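Local structure of beta-glucuronidase (uncultured Clostridium sp., 6U7J) at residues Arg93-Gly99 with Pro123-Thr129; Leu109-Ile114 with Val128-Asn133; Glu289-Leu293 with Asp543-Gly547. The protein hydrolyses beta-glucuronides as a gut microbial glycoside hydrolase, probably of family 2, and probably reactivates estrogens from their glucuronide conjugates. All blocks are in the same frame, centred on the assembly; numbering follows the deposited sequence.

Interaction 1: Arg93-Gly99 with Pro123-Thr129; sequences RLVLRFG and PFEADVT
Glu125 CG sits between its backbone N and carbonyl carbon (chi1 58°), and the extended chain beyond carries the carboxylate across to Arg97. Arg97 bends at chi3 (-70°) to meet it. The two belong to neighbouring antiparallel strands, 93-98 and 124-127, in the beta-sheet of the family 2 sugar-binding domain. Arg97 NH2 donates to Glu125 OE1 at 3.2 Å in a salt bridge. The oxygen lies near the guanidinium plane but is approached from above the carboxylate plane. Arg97 NE adds a weak bond to the same oxygen, which Tyr191 OH of strand 188-193 also reaches. Val95 CG1 packs on the Glu125 carboxylate.

Leu96 with Ala126 and Phe98 with Phe124 are hydrogen-bonded pairs, each joined by two backbone bonds. On their buried face, Phe98 CB lies over the Phe124 ring, 3.9 Å from its centroid. The two rings are nearly parallel, 14° apart, but slid so far that little of one covers the other.

At the end of strand 124-127, Asp127 OD1 accepts from Thr129 N in an Asx turn. Asp127 OD2 takes a weak salt-bridge bond from Arg93 NE, while Arg93 NH1 bonds to Thr193 OG1. Leu94 N donates to Thr129 OG1, at 3.0 Å and nearly straight.

Interaction 2: Leu109-Ile114 with Val128-Asn133; sequences LNGKEI and VTEMAN
Leu109 CD2 touches three residues of 128-133 in the apolar part of this contact. It lies 4.0 Å from Val128 CG1, packs equally close on Met131 CB, and meets Ala132 CB at the limit of contact. Ile114 comes in beside it with two branches. Its CG1 stands between the backbone N and the carbonyl carbon (chi1 56°), and CD1 beyond it reaches Val128 CG1 at 3.8 Å. Its CG2 points to the sulfur instead, 3.7 Å from Met131 SD. Phe83 of strand 76-85 also packs on Leu109.

Residues 109-114 form the tip of a beta-hairpin. A type I' turn from Leu109 to Lys112 links strands 104-109 and 112-118 of the sugar-binding domain. Leu109 and Lys112 bond to each other through both backbone N-H and C=O groups. The partner 128-133 is the loop that leads into strand 135-144. In it Val128 O accepts from both Met131 N and Ala132 N, which curls the loop back on itself.

A polar link through water is possible but not secure. One water accepts from Asn110 ND2 at 3.0 Å. It also lies between Lys112 NZ and Met131 O, at distances so short that its position is doubtful. Lys112 NZ bonds to Leu109 O at 3.1 Å, from above the carbonyl plane and on the face opposite to Lys112 N. Asn110 is held further by strand 135-144: its OD1 accepts from Arg138 N and its ND2 bonds to Asn137 OD1.

The amides of Asn110 and Asn133 approach from opposite directions with planes 13° apart. Their ND2 atoms are 3.4 Å apart; both are donors, and they form no bond.

Interaction 3: Glu289-Leu293 with Asp543-Gly547; sequences EKQFL and DFVIG
Lys290 and Phe544 bring the two backbones closest, with CA atoms 4.8 Å apart. Residues 290-292 and 543-546 run in roughly the same direction, 24° apart end to end. No direct backbone hydrogen bond joins them. A water lies between Lys290 O and Asp543 O, 3.1 Å from Asp543 O, but it is implausibly close to Lys290 O, and the bridge is doubtful.

Lys290 stretches out beyond CG, with chi2, chi3 and chi4 all near 180°. This lays its chain across Phe544 CB, which Lys290 CG meets at 4.0 Å, and takes the amine on to Asp543. Lys290 NZ donates to Asp543 OD2 at 3.0 Å in a salt bridge. It comes to the syn side of the oxygen, 35° out of the carboxylate plane.

The contact is in the TIM barrel domain, where the short hairpin strand 292-294 meets the beginning of barrel strand 545-551. Strand 292-294 pairs with strand 297-305, which runs parallel to 545-551. Ile546 bonds through its backbone to both Phe301 and Val502, one on each neighbouring barrel strand.

Ile546 makes the apolar contacts with 290-292. Its CG2 packs against the backbone, 3.3 Å from Lys290 O and close to Gln291 CA. Its CD1 reaches Phe292 CB at 3.7 Å, the two side chains crossing at about a right angle. Ile546 CD1 also touches ring atom CD2 of Phe292, and that ring meets Phe301 edge-to-face.

How the interactions relate
Interactions 1 and 2 both reach the same sheet of the sugar-binding domain and share Val128 and Thr129. Ala126 CB of the first touches Ile114 CD1 of the second. Interaction 1 is mostly buried and joins two strands by regular backbone bonds, with salt bridges on one face and apolar packing on the other. Interaction 2 is only partly buried. It sets a hairpin tip against a loop through apolar packing, without a direct hydrogen bond between its segments. Interaction 3 is in the TIM barrel domain, on the opposite side of the chain's centre, about 43 Å from interaction 1 between centres. It too is partly buried, but a direct salt bridge supplements its apolar packing.

Interaction 1: Arg93-Gly99 with Pro123-Thr129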
loop_
_atom_site.group_PDB
_atom_site.type_symbol
_atom_site.label_atom_id
_atom_site.label_comp_id
_atom_site.label_asym_id
_atom_site.label_seq_id
_atom_site.Cartn_x
_atom_site.Cartn_y
_atom_site.Cartn_z
ATOM N N ARG B 93 18.808 -51.135 -12.850
ATOM C CA ARG B 93 17.740 -50.936 -11.883
ATOM C C ARG B 93 17.075 -49.586 -12.147
ATOM O O ARG B 93 17.763 -48.580 -12.348
ATOM C CB ARG B 93 18.301 -50.997 -10.462
ATOM C CG ARG B 93 17.243 -50.962 -9.373
ATOM C CD ARG B 93 17.869 -51.240 -8.015
ATOM N NE ARG B 93 17.136 -50.612 -6.919
ATOM C CZ ARG B 93 17.510 -49.487 -6.309
ATOM N NH1 ARG B 93 18.611 -48.853 -6.693
ATOM N NH2 ARG B 93 16.783 -48.994 -5.310
ATOM N N LEU B 94 15.743 -49.570 -12.195
ATOM C CA LEU B 94 14.964 -48.369 -12.485
ATOM C C LEU B 94 14.124 -48.014 -11.269
ATOM O O LEU B 94 13.361 -48.854 -10.778
ATOM C CB LEU B 94 14.054 -48.568 -13.702
ATOM C CG LEU B 94 14.690 -49.058 -15.005
ATOM C CD1 LEU B 94 13.657 -49.007 -16.125
ATOM C CD2 LEU B 94 15.930 -48.284 -15.396
ATOM N N VAL B 95 14.252 -46.772 -10.796
ATOM C CA VAL B 95 13.590 -46.317 -9.575
ATOM C C VAL B 95 12.861 -45.001 -9.848
ATOM O O VAL B 95 13.446 -44.055 -10.390
ATOM C CB VAL B 95 14.592 -46.146 -8.415
ATOM C CG1 VAL B 95 13.864 -45.722 -7.137
ATOM C CG2 VAL B 95 15.376 -47.444 -8.186
ATOM N N LEU B 96 11.595 -44.934 -9.440
ATOM C CA LEU B 96 10.787 -43.724 -9.545
ATOM C C LEU B 96 10.741 -43.046 -8.183
ATOM O O LEU B 96 10.179 -43.598 -7.230
ATOM C CB LEU B 96 9.380 -44.069 -10.006
ATOM C CG LEU B 96 8.528 -42.901 -10.455
ATOM C CD1 LEU B 96 9.181 -42.259 -11.690
ATOM C CD2 LEU B 96 7.111 -43.408 -10.762
ATOM N N ARG B 97 11.305 -41.848 -8.087
ATOM C CA ARG B 97 11.347 -41.130 -6.820
ATOM C C ARG B 97 10.451 -39.899 -6.847
ATOM O O ARG B 97 10.529 -39.087 -7.774
ATOM C CB ARG B 97 12.762 -40.692 -6.460
ATOM C CG ARG B 97 12.707 -39.812 -5.239
ATOM C CD ARG B 97 14.024 -39.491 -4.700
ATOM N NE ARG B 97 14.652 -40.657 -4.096
ATOM C CZ ARG B 97 15.376 -40.590 -2.990
ATOM N NH1 ARG B 97 15.520 -39.410 -2.377
ATOM N NH2 ARG B 97 15.939 -41.689 -2.506
ATOM N N PHE B 98 9.635 -39.752 -5.810
ATOM C CA PHE B 98 8.920 -38.514 -5.527
ATOM C C PHE B 98 9.563 -37.855 -4.316
ATOM O O PHE B 98 9.695 -38.488 -3.260
ATOM C CB PHE B 98 7.444 -38.787 -5.277
ATOM C CG PHE B 98 6.709 -39.273 -6.500
ATOM C CD1 PHE B 98 6.713 -40.622 -6.839
ATOM C CD2 PHE B 98 6.024 -38.377 -7.312
ATOM C CE1 PHE B 98 6.048 -41.067 -7.966
ATOM C CE2 PHE B 98 5.344 -38.817 -8.438
ATOM C CZ PHE B 98 5.368 -40.160 -8.771
ATOM N N GLY B 99 9.967 -36.588 -4.475
ATOM C CA GLY B 99 10.493 -35.850 -3.334
ATOM C C GLY B 99 9.447 -35.677 -2.256
ATOM O O GLY B 99 9.750 -35.737 -1.057
ATOM N N PRO B 123 10.151 -38.008 1.141
ATOM C CA PRO B 123 10.174 -38.689 -0.157
ATOM C C PRO B 123 9.744 -40.145 -0.069
ATOM O O PRO B 123 9.705 -40.759 0.998
ATOM C CB PRO B 123 11.641 -38.589 -0.576
ATOM C CG PRO B 123 12.387 -38.587 0.724
ATOM C CD PRO B 123 11.509 -37.787 1.670
ATOM N N PHE B 124 9.428 -40.698 -1.236
ATOM C CA PHE B 124 9.180 -42.126 -1.377
ATOM C C PHE B 124 9.559 -42.536 -2.791
ATOM O O PHE B 124 9.746 -41.692 -3.674
ATOM C CB PHE B 124 7.725 -42.492 -1.050
ATOM C CG PHE B 124 6.698 -41.777 -1.902
ATOM C CD1 PHE B 124 6.311 -40.471 -1.604
ATOM C CD2 PHE B 124 6.098 -42.420 -2.973
ATOM C CE1 PHE B 124 5.351 -39.815 -2.372
ATOM C CE2 PHE B 124 5.131 -41.772 -3.754
ATOM C CZ PHE B 124 4.761 -40.466 -3.455
ATOM N N GLU B 125 9.709 -43.843 -3.002
ATOM C CA GLU B 125 10.126 -44.297 -4.316
ATOM C C GLU B 125 9.551 -45.682 -4.602
ATOM O O GLU B 125 9.032 -46.367 -3.717
ATOM C CB GLU B 125 11.663 -44.269 -4.454
ATOM C CG GLU B 125 12.413 -45.097 -3.446
ATOM C CD GLU B 125 13.932 -45.038 -3.629
ATOM O OE1 GLU B 125 14.474 -44.017 -4.114
ATOM O OE2 GLU B 125 14.588 -46.036 -3.291
ATOM N N ALA B 126 9.630 -46.072 -5.869
ATOM C CA ALA B 126 9.143 -47.363 -6.336
ATOM C C ALA B 126 10.155 -47.920 -7.321
ATOM O O ALA B 126 10.574 -47.208 -8.238
ATOM C CB ALA B 126 7.771 -47.242 -7.012
ATOM N N ASP B 127 10.563 -49.171 -7.114
ATOM C CA ASP B 127 11.401 -49.869 -8.081
ATOM C C ASP B 127 10.512 -50.285 -9.246
ATOM O O ASP B 127 9.586 -51.074 -9.059
ATOM C CB ASP B 127 12.060 -51.085 -7.416
ATOM C CG ASP B 127 13.091 -51.772 -8.310
ATOM O OD1 ASP B 127 12.760 -52.154 -9.448
ATOM O OD2 ASP B 127 14.243 -51.951 -7.871
ATOM N N VAL B 128 10.756 -49.739 -10.432
ATOM C CA VAL B 128 9.951 -50.075 -11.601
ATOM C C VAL B 128 10.750 -50.881 -12.624
ATOM O O VAL B 128 10.382 -50.923 -13.799
ATOM C CB VAL B 128 9.359 -48.817 -12.257
ATOM C CG1 VAL B 128 8.445 -48.098 -11.291
ATOM C CG2 VAL B 128 10.480 -47.916 -12.754
ATOM N N THR B 129 11.844 -51.512 -12.195
ATOM C CA THR B 129 12.727 -52.224 -13.119
ATOM C C THR B 129 11.973 -53.226 -13.983
ATOM O O THR B 129 12.213 -53.317 -15.190
ATOM C CB THR B 129 13.826 -52.949 -12.342
ATOM O OG1 THR B 129 14.392 -52.059 -11.368
ATOM C CG2 THR B 129 14.907 -53.442 -13.291
#

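Interaction 2: Leu109-Ile114 with Val128-Asn133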
loop_
_atom_site.group_PDB
_atom_site.type_symbol
_atom_site.label_atom_id
_atom_site.label_comp_id
_atom_site.label_asym_id
_atom_site.label_seq_id
_atom_site.Cartn_x
_atom_site.Cartn_y
_atom_site.Cartn_z
ATOM N N LEU B 109 1.299 -46.741 -12.876
ATOM C CA LEU B 109 2.206 -46.817 -14.013
ATOM C C LEU B 109 1.540 -47.648 -15.097
ATOM O O LEU B 109 1.235 -48.826 -14.879
ATOM C CB LEU B 109 3.553 -47.426 -13.617
ATOM C CG LEU B 109 4.512 -47.746 -14.761
ATOM C CD1 LEU B 109 4.912 -46.473 -15.481
ATOM C CD2 LEU B 109 5.768 -48.497 -14.270
ATOM N N ASN B 110 1.317 -47.035 -16.259
ATOM C CA ASN B 110 0.637 -47.686 -17.373
ATOM C C ASN B 110 -0.703 -48.275 -16.930
ATOM O O ASN B 110 -1.099 -49.364 -17.345
ATOM C CB ASN B 110 1.541 -48.744 -18.007
ATOM C CG ASN B 110 2.793 -48.127 -18.597
ATOM O OD1 ASN B 110 2.723 -47.093 -19.260
ATOM N ND2 ASN B 110 3.948 -48.723 -18.322
ATOM N N GLY B 111 -1.411 -47.537 -16.073
ATOM C CA GLY B 111 -2.722 -47.943 -15.618
ATOM C C GLY B 111 -2.741 -48.872 -14.426
ATOM O O GLY B 111 -3.830 -49.253 -13.987
ATOM N N LYS B 112 -1.586 -49.229 -13.860
ATOM C CA LYS B 112 -1.529 -50.171 -12.750
ATOM C C LYS B 112 -0.954 -49.497 -11.516
ATOM O O LYS B 112 0.127 -48.911 -11.575
ATOM C CB LYS B 112 -0.678 -51.399 -13.098
ATOM C CG LYS B 112 -0.963 -52.007 -14.474
ATOM C CD LYS B 112 0.100 -53.065 -14.793
ATOM C CE LYS B 112 1.249 -52.497 -15.657
ATOM N NZ LYS B 112 2.305 -51.714 -14.896
ATOM N N GLU B 113 -1.660 -49.622 -10.393
ATOM C CA GLU B 113 -1.195 -49.064 -9.129
ATOM C C GLU B 113 0.104 -49.717 -8.684
ATOM O O GLU B 113 0.147 -50.931 -8.478
ATOM C CB GLU B 113 -2.262 -49.261 -8.060
ATOM C CG GLU B 113 -1.780 -48.810 -6.701
ATOM C CD GLU B 113 -2.844 -48.926 -5.637
ATOM O OE1 GLU B 113 -4.047 -48.838 -5.967
ATOM O OE2 GLU B 113 -2.472 -49.110 -4.463
ATOM N N ILE B 114 1.167 -48.923 -8.518
ATOM C CA ILE B 114 2.467 -49.473 -8.143
ATOM C C ILE B 114 2.909 -49.088 -6.735
ATOM O O ILE B 114 3.737 -49.807 -6.155
ATOM C CB ILE B 114 3.577 -49.109 -9.154
ATOM C CG1 ILE B 114 3.692 -47.596 -9.338
ATOM C CG2 ILE B 114 3.369 -49.842 -10.492
ATOM C CD1 ILE B 114 5.019 -47.162 -9.982
ATOM N N VAL B 128 10.756 -49.739 -10.432
ATOM C CA VAL B 128 9.951 -50.075 -11.601
ATOM C C VAL B 128 10.750 -50.881 -12.624
ATOM O O VAL B 128 10.382 -50.923 -13.799
ATOM C CB VAL B 128 9.359 -48.817 -12.257
ATOM C CG1 VAL B 128 8.445 -48.098 -11.291
ATOM C CG2 VAL B 128 10.480 -47.916 -12.754
ATOM N N THR B 129 11.844 -51.512 -12.195
ATOM C CA THR B 129 12.727 -52.224 -13.119
ATOM C C THR B 129 11.973 -53.226 -13.983
ATOM O O THR B 129 12.213 -53.317 -15.190
ATOM C CB THR B 129 13.826 -52.949 -12.342
ATOM O OG1 THR B 129 14.392 -52.059 -11.368
ATOM C CG2 THR B 129 14.907 -53.442 -13.291
ATOM N N GLU B 130 11.065 -53.990 -13.390
ATOM C CA GLU B 130 10.381 -55.038 -14.132
ATOM C C GLU B 130 9.028 -54.595 -14.677
ATOM O O GLU B 130 8.318 -55.410 -15.274
ATOM C CB GLU B 130 10.222 -56.288 -13.261
ATOM C CG GLU B 130 11.550 -56.949 -12.815
ATOM C CD GLU B 130 12.544 -57.238 -13.963
ATOM O OE1 GLU B 130 12.115 -57.595 -15.089
ATOM O OE2 GLU B 130 13.773 -57.121 -13.727
ATOM N N MET B 131 8.655 -53.331 -14.511
ATOM C CA MET B 131 7.324 -52.908 -14.916
ATOM C C MET B 131 7.301 -51.835 -15.988
ATOM O O MET B 131 6.295 -51.720 -16.700
ATOM C CB MET B 131 6.542 -52.405 -13.705
ATOM C CG MET B 131 6.829 -53.197 -12.454
ATOM S SD MET B 131 5.751 -52.620 -11.143
ATOM C CE MET B 131 6.931 -52.238 -9.865
ATOM N N ALA B 132 8.349 -51.029 -16.110
ATOM C CA ALA B 132 8.345 -49.973 -17.107
ATOM C C ALA B 132 8.775 -50.534 -18.453
ATOM O O ALA B 132 9.650 -51.402 -18.530
ATOM C CB ALA B 132 9.265 -48.829 -16.684
ATOM N N ASN B 133 8.144 -50.057 -19.514
ATOM C CA ASN B 133 8.541 -50.442 -20.858
ATOM C C ASN B 133 9.682 -49.562 -21.337
ATOM O O ASN B 133 9.826 -48.406 -20.922
ATOM C CB ASN B 133 7.381 -50.317 -21.853
ATOM C CG ASN B 133 6.037 -50.548 -21.217
ATOM O OD1 ASN B 133 5.811 -51.572 -20.566
ATOM N ND2 ASN B 133 5.121 -49.597 -21.406
HETATM O O HOH W 1 3.792 -51.328 -16.830
#

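Interaction 3: Glu289-Leu293 with Asp543-Gly547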
loop_
_atom_site.group_PDB
_atom_site.type_symbol
_atom_site.label_atom_id
_atom_site.label_comp_id
_atom_site.label_asym_id
_atom_site.label_seq_id
_atom_site.Cartn_x
_atom_site.Cartn_y
_atom_site.Cartn_z
ATOM N N GLU B 289 24.100 -27.317 31.261
ATOM C CA GLU B 289 22.906 -26.789 31.904
ATOM C C GLU B 289 22.471 -25.480 31.267
ATOM O O GLU B 289 21.279 -25.148 31.277
ATOM C CB GLU B 289 23.152 -26.610 33.408
ATOM C CG GLU B 289 24.519 -26.013 33.792
ATOM C CD GLU B 289 25.688 -26.997 33.634
ATOM O OE1 GLU B 289 26.860 -26.547 33.614
ATOM O OE2 GLU B 289 25.433 -28.219 33.516
ATOM N N LYS B 290 23.412 -24.731 30.685
ATOM C CA LYS B 290 23.087 -23.410 30.165
ATOM C C LYS B 290 23.680 -23.129 28.789
ATOM O O LYS B 290 23.607 -21.983 28.331
ATOM C CB LYS B 290 23.559 -22.318 31.136
ATOM C CG LYS B 290 22.652 -22.107 32.332
ATOM C CD LYS B 290 23.362 -21.305 33.410
ATOM C CE LYS B 290 22.492 -21.178 34.647
ATOM N NZ LYS B 290 23.101 -20.264 35.653
ATOM N N GLN B 291 24.277 -24.109 28.117
ATOM C CA GLN B 291 24.901 -23.824 26.835
ATOM C C GLN B 291 24.626 -24.946 25.845
ATOM O O GLN B 291 24.273 -26.069 26.209
ATOM C CB GLN B 291 26.406 -23.583 26.983
ATOM C CG GLN B 291 26.727 -22.184 27.499
ATOM C CD GLN B 291 28.215 -21.880 27.563
ATOM O OE1 GLN B 291 29.030 -22.740 27.902
ATOM N NE2 GLN B 291 28.573 -20.642 27.246
ATOM N N PHE B 292 24.755 -24.594 24.572
ATOM C CA PHE B 292 24.606 -25.506 23.447
ATOM C C PHE B 292 25.949 -25.437 22.741
ATOM O O PHE B 292 26.266 -24.425 22.110
ATOM C CB PHE B 292 23.443 -25.080 22.549
ATOM C CG PHE B 292 23.038 -26.114 21.539
ATOM C CD1 PHE B 292 23.847 -26.394 20.454
ATOM C CD2 PHE B 292 21.839 -26.790 21.666
ATOM C CE1 PHE B 292 23.478 -27.357 19.522
ATOM C CE2 PHE B 292 21.466 -27.751 20.730
ATOM C CZ PHE B 292 22.284 -28.030 19.666
ATOM N N LEU B 293 26.764 -26.478 22.886
ATOM C CA LEU B 293 28.143 -26.436 22.429
ATOM C C LEU B 293 28.277 -27.186 21.115
ATOM O O LEU B 293 27.827 -28.325 21.000
ATOM C CB LEU B 293 29.084 -27.035 23.475
ATOM C CG LEU B 293 29.033 -26.433 24.875
ATOM C CD1 LEU B 293 30.009 -27.167 25.786
ATOM C CD2 LEU B 293 29.359 -24.950 24.840
ATOM N N ASP B 543 20.565 -15.748 31.683
ATOM C CA ASP B 543 21.793 -16.415 31.250
ATOM C C ASP B 543 21.565 -17.831 30.731
ATOM O O ASP B 543 22.505 -18.443 30.217
ATOM C CB ASP B 543 22.827 -16.443 32.391
ATOM C CG ASP B 543 22.390 -17.284 33.602
ATOM O OD1 ASP B 543 21.230 -17.737 33.678
ATOM O OD2 ASP B 543 23.235 -17.501 34.500
ATOM N N PHE B 544 20.354 -18.358 30.839
ATOM C CA PHE B 544 20.048 -19.714 30.403
ATOM C C PHE B 544 19.403 -19.762 29.020
ATOM O O PHE B 544 19.033 -20.847 28.552
ATOM C CB PHE B 544 19.133 -20.382 31.431
ATOM C CG PHE B 544 17.902 -19.589 31.727
ATOM C CD1 PHE B 544 16.776 -19.720 30.930
ATOM C CD2 PHE B 544 17.877 -18.690 32.780
ATOM C CE1 PHE B 544 15.635 -18.978 31.183
ATOM C CE2 PHE B 544 16.730 -17.941 33.040
ATOM C CZ PHE B 544 15.606 -18.094 32.239
ATOM N N VAL B 545 19.258 -18.624 28.354
ATOM C CA VAL B 545 18.617 -18.575 27.047
ATOM C C VAL B 545 19.684 -18.804 25.981
ATOM O O VAL B 545 20.674 -18.076 25.921
ATOM C CB VAL B 545 17.882 -17.238 26.858
ATOM C CG1 VAL B 545 17.595 -16.976 25.389
ATOM C CG2 VAL B 545 16.585 -17.249 27.656
ATOM N N ILE B 546 19.509 -19.831 25.149
ATOM C CA ILE B 546 20.542 -20.168 24.173
ATOM C C ILE B 546 20.120 -19.839 22.744
ATOM O O ILE B 546 20.834 -20.186 21.796
ATOM C CB ILE B 546 20.981 -21.643 24.288
ATOM C CG1 ILE B 546 19.768 -22.565 24.259
ATOM C CG2 ILE B 546 21.773 -21.859 25.564
ATOM C CD1 ILE B 546 20.074 -23.974 23.735
ATOM N N GLY B 547 18.993 -19.176 22.552
ATOM C CA GLY B 547 18.645 -18.767 21.206
ATOM C C GLY B 547 17.355 -17.982 21.154
ATOM O O GLY B 547 16.522 -18.032 22.072
HETATM O O HOH W 2 23.833 -19.632 27.688
#